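Local coordinates for protein geranylgeranyl pyrophosphate synthetase (Pyrococcus horikoshii, PDB 1WY0) that probably condenses isopentenyl diphosphate with allylic diphosphates to build geranylgeranyl diphosphate, the twenty-carbon precursor of archaeal membrane lipids, at residues 204-209 / 316-321. Residues are numbered along the deposited sequence; the frame is centred on the assembly and turned at random.
Sequences SSWGRN and EALRIL
W206 meets L318 in a CH-pi contact that joins helix 197-224 of the all-helical polyprenyl synthetase fold to the loop between helices 299-315 and 325-336. L318 CD1 stands 3.7 Å from the centroid of the five-membered ring of W206, 20° off the ring normal, hence over the face. Relative to the whole indole the methyl is offset toward the rim, with W206 CD1 at 3.5 Å from L318 CD1. With CG anti to the backbone N (chi1 178°) and thus beside the carbonyl carbon, the indole presents a face to this methyl. Both residues are buried, and L330 of helix 325-336 touches both side chains; W206 NE1 hydrogen-bonds N315 OD1, which ties the indole to the last residue of helix 299-315.

The S205 side is looser and partly exposed, although A317 across from it is buried. No hydrogen bond crosses between the segments, and S205 adds a single approach, its OG to A317 CB at 3.6 Å. That hydroxyl hydrogen-bonds A202 O of its own helix. One turn further along, N209 packs on A314 of helix 299-315, while S205 O accepts from N209 N and, from the opposite face of its carbonyl plane, from N209 ND2 at 2.7 Å.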
loop_
_atom_site.group_PDB
_atom_site.type_symbol
_atom_site.label_atom_id
_atom_site.label_comp_id
_atom_site.label_asym_id
_atom_site.label_seq_id
_atom_site.Cartn_x
_atom_site.Cartn_y
_atom_site.Cartn_z
ATOM N N SER A 204 21.163 -3.991 -13.784
ATOM C CA SER A 204 19.821 -4.548 -13.689
ATOM C C SER A 204 19.844 -6.069 -13.753
ATOM O O SER A 204 19.186 -6.737 -12.956
ATOM C CB SER A 204 18.952 -4.021 -14.830
ATOM O OG SER A 204 19.046 -2.614 -14.945
ATOM N N SER A 205 20.604 -6.606 -14.710
ATOM C CA SER A 205 20.720 -8.050 -14.910
ATOM C C SER A 205 21.356 -8.738 -13.710
ATOM O O SER A 205 21.028 -9.880 -13.380
ATOM C CB SER A 205 21.557 -8.330 -16.155
ATOM O OG SER A 205 22.885 -7.873 -15.961
ATOM N N TRP A 206 22.276 -8.032 -13.071
ATOM C CA TRP A 206 22.937 -8.526 -11.867
ATOM C C TRP A 206 21.985 -8.558 -10.668
ATOM O O TRP A 206 21.995 -9.467 -9.852
ATOM C CB TRP A 206 24.124 -7.609 -11.570
ATOM C CG TRP A 206 24.800 -8.030 -10.326
ATOM C CD1 TRP A 206 25.890 -8.922 -10.215
ATOM C CD2 TRP A 206 24.515 -7.558 -8.987
ATOM N NE1 TRP A 206 26.327 -9.055 -8.935
ATOM C CE2 TRP A 206 25.443 -8.186 -8.119
ATOM C CE3 TRP A 206 23.566 -6.683 -8.460
ATOM C CZ2 TRP A 206 25.403 -7.925 -6.761
ATOM C CZ3 TRP A 206 23.530 -6.423 -7.099
ATOM C CH2 TRP A 206 24.450 -7.054 -6.244
ATOM N N GLY A 207 21.170 -7.490 -10.553
ATOM C CA GLY A 207 20.218 -7.428 -9.447
ATOM C C GLY A 207 19.138 -8.503 -9.583
ATOM O O GLY A 207 18.757 -9.179 -8.635
ATOM N N ARG A 208 18.615 -8.619 -10.814
ATOM C CA ARG A 208 17.597 -9.627 -11.075
ATOM C C ARG A 208 18.085 -11.025 -10.688
ATOM O O ARG A 208 17.418 -11.785 -9.995
ATOM C CB ARG A 208 17.270 -9.584 -12.567
ATOM C CG ARG A 208 15.955 -10.286 -12.899
ATOM C CD ARG A 208 14.796 -9.754 -12.051
ATOM N NE ARG A 208 13.529 -9.881 -12.776
ATOM C CZ ARG A 208 12.786 -8.770 -12.918
ATOM N NH1 ARG A 208 13.213 -7.618 -12.429
ATOM N NH2 ARG A 208 11.591 -8.847 -13.510
ATOM N N ASN A 209 19.286 -11.362 -11.195
ATOM C CA ASN A 209 19.837 -12.693 -10.965
ATOM C C ASN A 209 20.177 -12.936 -9.492
ATOM O O ASN A 209 19.987 -14.017 -8.951
ATOM C CB ASN A 209 21.099 -12.828 -11.815
ATOM C CG ASN A 209 20.728 -13.324 -13.187
ATOM O OD1 ASN A 209 20.294 -14.456 -13.371
ATOM N ND2 ASN A 209 20.915 -12.437 -14.180
ATOM N N GLU A 316 29.457 -11.967 -14.105
ATOM C CA GLU A 316 30.011 -11.962 -15.457
ATOM C C GLU A 316 29.304 -10.906 -16.304
ATOM O O GLU A 316 29.591 -10.749 -17.489
ATOM C CB GLU A 316 29.845 -13.338 -16.115
ATOM C CG GLU A 316 29.110 -13.336 -17.455
ATOM C CD GLU A 316 28.597 -14.712 -17.858
ATOM O OE1 GLU A 316 28.988 -15.702 -17.202
ATOM O OE2 GLU A 316 27.816 -14.805 -18.835
ATOM N N ALA A 317 28.370 -10.189 -15.693
ATOM C CA ALA A 317 27.634 -9.143 -16.393
ATOM C C ALA A 317 28.123 -7.795 -15.905
ATOM O O ALA A 317 27.863 -6.770 -16.527
ATOM C CB ALA A 317 26.141 -9.287 -16.137
ATOM N N LEU A 318 28.832 -7.804 -14.781
ATOM C CA LEU A 318 29.392 -6.579 -14.207
ATOM C C LEU A 318 30.775 -6.300 -14.801
ATOM O O LEU A 318 31.396 -5.262 -14.599
ATOM C CB LEU A 318 29.494 -6.752 -12.685
ATOM C CG LEU A 318 28.159 -6.557 -11.962
ATOM C CD1 LEU A 318 28.333 -6.443 -10.443
ATOM C CD2 LEU A 318 27.420 -5.295 -12.404
ATOM N N ARG A 319 31.270 -7.323 -15.523
ATOM C CA ARG A 319 32.533 -7.202 -16.238
ATOM C C ARG A 319 32.590 -5.906 -17.049
ATOM O O ARG A 319 33.631 -5.308 -17.270
ATOM C CB ARG A 319 32.570 -8.373 -17.212
ATOM C CG ARG A 319 33.850 -9.193 -17.130
ATOM C CD ARG A 319 33.550 -10.693 -17.216
ATOM N NE ARG A 319 34.511 -11.452 -16.416
ATOM C CZ ARG A 319 34.293 -11.522 -15.092
ATOM N NH1 ARG A 319 33.232 -10.939 -14.559
ATOM N NH2 ARG A 319 35.161 -12.176 -14.318
ATOM N N ILE A 320 31.399 -5.507 -17.531
ATOM C CA ILE A 320 31.300 -4.366 -18.427
ATOM C C ILE A 320 31.689 -3.047 -17.744
ATOM O O ILE A 320 32.120 -2.085 -18.370
ATOM C CB ILE A 320 29.848 -4.299 -18.897
ATOM C CG1 ILE A 320 29.518 -5.528 -19.754
ATOM C CG2 ILE A 320 29.630 -3.042 -19.748
ATOM C CD1 ILE A 320 30.439 -5.665 -20.965
ATOM N N LEU A 321 31.467 -3.011 -16.414
ATOM C CA LEU A 321 31.810 -1.819 -15.647
ATOM C C LEU A 321 33.303 -1.770 -15.330
ATOM O O LEU A 321 33.997 -2.779 -15.354
ATOM C CB LEU A 321 31.006 -1.844 -14.351
ATOM C CG LEU A 321 29.596 -1.293 -14.525
ATOM C CD1 LEU A 321 28.703 -2.234 -15.327
ATOM C CD2 LEU A 321 28.886 -1.044 -13.191
#